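Local coordinates for protein 2-hydroxyhepta-2,4-diene-1,7-dioate isomerase (Corynebacterium glutamicum, PDB 4DBF) that probably acts as a magnesium-dependent lyase, an oxaloacetate decarboxylase of the fumarylacetoacetate hydrolase (FAH) family, with isomerase activity also ascribed to it, at residues Ala140-Lys145 with Gly161-Asn166; Leu205-Ile210 with Asp225-Gln230. All coordinates share one frame; numbering follows the deposited sequence.

Contact 1 (Ala140-Lys145 with Gly161-Asn166); sequences AVVIGK and GFTIIN
V141 sets CG1 anti to its backbone N (chi1 178°), which leaves CG2 anti to the carbonyl carbon, beside the N, where it lies alongside F162, whose chi1 of -77° leans the ring the same way; CG2 meets the ring edge at CE1, 3.8 Å off, close to the ring plane. The two form a non-hydrogen-bonded pair of an antiparallel beta ladder, strand 133-143 against strand 159-170, in the buried core of the FAH-type domain. Hydrogen-bonded pairs flank it. At one, A140 N gives to T163 O and T163 N to A140 O, both at 2.9 Å; at the other, V142 N reaches G161 O almost in line with the carbonyl, while the return bond from G161 N to V142 O is weak. On the sheet face of A140 and V142, the methyl CG2 of T163 touches A140 CB and V142 CG2. That rotamer (chi1 -171°) sends OG1 instead to the backbone O of W195 on the next strand, so threonine serves both an apolar and a polar neighbour. Small A140 also admits I165, which neighbours the magnesium ligands E138 and D167. There the branch methyl I165 CG2 rests 3.8 Å from A140 CB.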
# COMPACT_ATOMS: atom_id res chain seq x y z
N ALA A 140 15.30 4.32 -7.28
CA ALA A 140 14.52 3.64 -6.27
C ALA A 140 15.42 3.17 -5.16
O ALA A 140 16.46 2.70 -5.40
CB ALA A 140 13.77 2.45 -6.84
N VAL A 141 14.94 3.33 -3.96
CA VAL A 141 15.65 2.89 -2.80
C VAL A 141 14.99 1.64 -2.25
O VAL A 141 13.81 1.60 -2.06
CB VAL A 141 15.62 3.95 -1.71
CG1 VAL A 141 16.33 3.45 -0.50
CG2 VAL A 141 16.22 5.24 -2.18
N VAL A 142 15.77 0.63 -1.96
CA VAL A 142 15.22 -0.52 -1.30
C VAL A 142 15.65 -0.57 0.16
O VAL A 142 16.81 -0.58 0.46
CB VAL A 142 15.57 -1.82 -2.01
CG1 VAL A 142 15.00 -2.98 -1.27
CG2 VAL A 142 15.09 -1.81 -3.43
N ILE A 143 14.66 -0.59 1.03
CA ILE A 143 14.82 -0.59 2.46
C ILE A 143 15.32 -1.96 2.95
O ILE A 143 14.89 -2.96 2.50
CB ILE A 143 13.52 -0.18 3.19
CG1 ILE A 143 13.15 1.26 2.91
CG2 ILE A 143 13.69 -0.31 4.69
CD1 ILE A 143 14.25 2.22 3.19
N GLY A 144 16.25 -1.92 3.87
CA GLY A 144 16.98 -3.09 4.30
C GLY A 144 16.69 -3.59 5.70
O GLY A 144 17.03 -4.66 6.06
N LYS A 145 16.05 -2.75 6.48
CA LYS A 145 15.66 -3.13 7.79
C LYS A 145 14.49 -2.30 8.26
O LYS A 145 14.25 -1.25 7.78
CB LYS A 145 16.85 -3.05 8.71
CG LYS A 145 17.36 -1.66 8.95
CD LYS A 145 18.44 -1.72 10.01
CE LYS A 145 18.40 -0.51 10.90
NZ LYS A 145 19.64 -0.34 11.69
N GLY A 161 19.94 -1.12 -0.92
CA GLY A 161 20.60 -0.71 -2.14
C GLY A 161 19.68 0.08 -3.04
O GLY A 161 18.57 0.50 -2.62
N PHE A 162 20.14 0.28 -4.28
CA PHE A 162 19.42 1.15 -5.20
C PHE A 162 18.94 0.28 -6.33
O PHE A 162 19.61 -0.67 -6.68
CB PHE A 162 20.34 2.26 -5.80
CG PHE A 162 20.62 3.39 -4.83
CD1 PHE A 162 19.67 3.79 -3.90
CD2 PHE A 162 21.85 4.06 -4.86
CE1 PHE A 162 19.96 4.83 -2.97
CE2 PHE A 162 22.10 5.13 -3.95
CZ PHE A 162 21.15 5.48 -3.01
N THR A 163 17.78 0.62 -6.92
CA THR A 163 17.36 -0.01 -8.16
C THR A 163 16.66 1.02 -9.03
O THR A 163 16.69 2.19 -8.70
CB THR A 163 16.49 -1.31 -7.85
OG1 THR A 163 16.28 -2.03 -9.07
CG2 THR A 163 15.18 -0.95 -7.21
N ILE A 164 16.07 0.62 -10.14
CA ILE A 164 15.38 1.58 -10.97
C ILE A 164 13.90 1.28 -10.83
O ILE A 164 13.49 0.09 -10.71
CB ILE A 164 15.79 1.43 -12.47
CG1 ILE A 164 17.33 1.45 -12.64
CG2 ILE A 164 15.07 2.54 -13.29
CD1 ILE A 164 17.78 1.12 -14.10
N ILE A 165 13.08 2.33 -10.84
CA ILE A 165 11.61 2.16 -10.96
C ILE A 165 11.08 3.01 -12.13
O ILE A 165 11.59 4.08 -12.40
CB ILE A 165 10.87 2.47 -9.62
CG1 ILE A 165 9.36 2.20 -9.79
CG2 ILE A 165 11.12 3.97 -9.11
CD1 ILE A 165 8.57 2.24 -8.52
N ASN A 166 10.09 2.49 -12.85
CA ASN A 166 9.39 3.26 -13.88
C ASN A 166 8.03 3.60 -13.23
O ASN A 166 7.18 2.69 -13.05
CB ASN A 166 9.27 2.42 -15.19
CG ASN A 166 8.73 3.22 -16.32
OD1 ASN A 166 8.14 4.29 -16.09
ND2 ASN A 166 8.90 2.73 -17.56

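Contact 2 (Leu205-Ile210 with Asp225-Gln230)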
# COMPACT_ATOMS: atom_id res chain seq x y z
N LEU A 205 25.05 10.79 -5.96
CA LEU A 205 23.73 11.44 -5.92
C LEU A 205 23.79 12.93 -6.33
O LEU A 205 22.76 13.58 -6.65
CB LEU A 205 23.07 11.25 -4.56
CG LEU A 205 22.70 9.78 -4.24
CD1 LEU A 205 22.17 9.64 -2.79
CD2 LEU A 205 21.74 9.18 -5.25
N ASP A 206 25.02 13.45 -6.38
CA ASP A 206 25.33 14.80 -6.83
C ASP A 206 25.44 14.90 -8.35
O ASP A 206 25.48 16.01 -8.91
CB ASP A 206 26.64 15.29 -6.16
CG ASP A 206 26.38 16.06 -4.88
OD1 ASP A 206 27.25 16.90 -4.47
OD2 ASP A 206 25.29 15.88 -4.31
N ASN A 207 25.53 13.75 -9.02
CA ASN A 207 25.63 13.70 -10.46
C ASN A 207 25.24 12.32 -10.98
O ASN A 207 26.11 11.54 -11.34
CB ASN A 207 27.04 14.09 -10.94
CG ASN A 207 27.12 14.25 -12.46
OD1 ASN A 207 26.10 14.49 -13.13
ND2 ASN A 207 28.34 14.10 -13.01
N LEU A 208 23.95 12.00 -10.94
CA LEU A 208 23.43 10.77 -11.51
C LEU A 208 22.47 11.06 -12.67
O LEU A 208 21.35 11.50 -12.41
CB LEU A 208 22.65 10.01 -10.44
CG LEU A 208 22.39 8.55 -10.77
CD1 LEU A 208 23.72 7.81 -11.03
CD2 LEU A 208 21.60 7.93 -9.60
N PRO A 209 22.90 10.86 -13.93
CA PRO A 209 22.06 11.04 -15.09
C PRO A 209 20.97 9.95 -15.06
O PRO A 209 21.25 8.83 -14.70
CB PRO A 209 23.01 10.80 -16.27
CG PRO A 209 24.41 10.78 -15.69
CD PRO A 209 24.26 10.36 -14.29
N ILE A 210 19.71 10.27 -15.34
CA ILE A 210 18.69 9.24 -15.41
C ILE A 210 18.01 9.43 -16.75
O ILE A 210 17.42 10.48 -16.98
CB ILE A 210 17.69 9.39 -14.27
CG1 ILE A 210 18.35 9.11 -12.92
CG2 ILE A 210 16.47 8.44 -14.50
CD1 ILE A 210 17.48 9.53 -11.74
N ASP A 225 15.79 12.99 -19.64
CA ASP A 225 17.18 13.26 -19.50
C ASP A 225 17.35 14.14 -18.28
O ASP A 225 17.48 15.33 -18.39
CB ASP A 225 17.64 13.99 -20.74
CG ASP A 225 19.13 14.07 -20.88
OD1 ASP A 225 19.87 13.51 -20.10
OD2 ASP A 225 19.56 14.72 -21.83
N SER A 226 17.31 13.52 -17.12
CA SER A 226 17.31 14.19 -15.85
C SER A 226 18.54 13.82 -15.03
O SER A 226 19.35 13.05 -15.45
CB SER A 226 16.02 13.84 -15.11
OG SER A 226 15.92 12.48 -14.86
N ASN A 227 18.66 14.39 -13.85
CA ASN A 227 19.78 14.08 -13.00
C ASN A 227 19.36 14.12 -11.56
O ASN A 227 18.61 14.96 -11.21
CB ASN A 227 20.91 15.04 -13.27
CG ASN A 227 22.20 14.62 -12.66
OD1 ASN A 227 22.36 14.65 -11.48
ND2 ASN A 227 23.13 14.25 -13.48
N SER A 228 19.83 13.19 -10.75
CA SER A 228 19.47 13.17 -9.32
C SER A 228 19.83 14.44 -8.58
O SER A 228 19.35 14.69 -7.49
CB SER A 228 20.13 11.99 -8.63
OG SER A 228 21.49 12.25 -8.50
N ASN A 229 20.73 15.23 -9.14
CA ASN A 229 21.06 16.49 -8.53
C ASN A 229 19.99 17.56 -8.76
O ASN A 229 20.13 18.66 -8.25
CB ASN A 229 22.47 16.94 -8.96
CG ASN A 229 22.51 17.44 -10.41
OD1 ASN A 229 21.51 17.95 -10.96
ND2 ASN A 229 23.69 17.33 -11.01
N GLN A 230 18.92 17.26 -9.52
CA GLN A 230 17.73 18.10 -9.58
C GLN A 230 16.76 17.86 -8.38
O GLN A 230 15.72 18.52 -8.28
CB GLN A 230 16.92 17.80 -10.84
CG GLN A 230 17.61 18.02 -12.18
CD GLN A 230 16.66 17.77 -13.34
OE1 GLN A 230 15.62 18.43 -13.49
NE2 GLN A 230 17.00 16.83 -14.14
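P209 and N227 face each other as a non-hydrogen-bonded pair, and I210 and S226 as the next, hydrogen-bonded pair, at the open end of the antiparallel beta hairpin 209-216/219-227. I210 N gives to S226 O at 2.8 Å, and S226 N returns a nearly straight bond (174°) to I210 O. Proline suits position 209 because this kind of pair asks no N-H of it across the ladder; its CA-H points at S226 O instead. Beyond the pairs, residues 228-230 turn into a short 3-10 segment, yet S228 N still bonds to L208 O.

From here polar side chains take over from the ladder. N227, its CG anti to the backbone N (chi1 -167°), lays its amide over the backbone carbonyl of L208. Its ND2 gives to N207 OD1 at 3.0 Å, in the plane of that carbonyl, and the two amide planes differ by just 14°. Its OD1 takes N229 N on a lone pair at 2.9 Å, closing an Asx turn that fixes the amide's rotation, and receives a weak bond from L208 N. Asparagine suits this place since one amide offers both donor and acceptor. N229 ND2 in turn gives to D206 O, which lies in the plane of the donating amide. On the inner side, L208 and I210 pack on I275, and L208 also meets L139 of strand 133-143. S226 OG lies by I210 CB and is hydrogen-bonded to Q224 OE1. S228, short enough to fit beside L208 CB, gives its hydroxyl proton to L205 O at 2.6 Å, approaching from above the carbonyl plane.

Following the chain from the N terminus, contact 1 forms first: strand 133-143 runs out at 140-145, fifteen mostly loop residues follow, and 161-166 returns beside it, closing that loop. The chain continues through two short helices and strand 190-197 before contact 2 opens. There the fourteen residues between the segments are nearly all strand, and 225-230 closes the hairpin. The two contacts thus stand in series, neither nested nor crossed, with centres about 16 Å apart. They meet where F162 CE2 packs on L205 CD2, 4.3 Å away. Strand 270-275 bridges them too, since I275 touches both I164 and I210, tying the core strands to the five-stranded sheet.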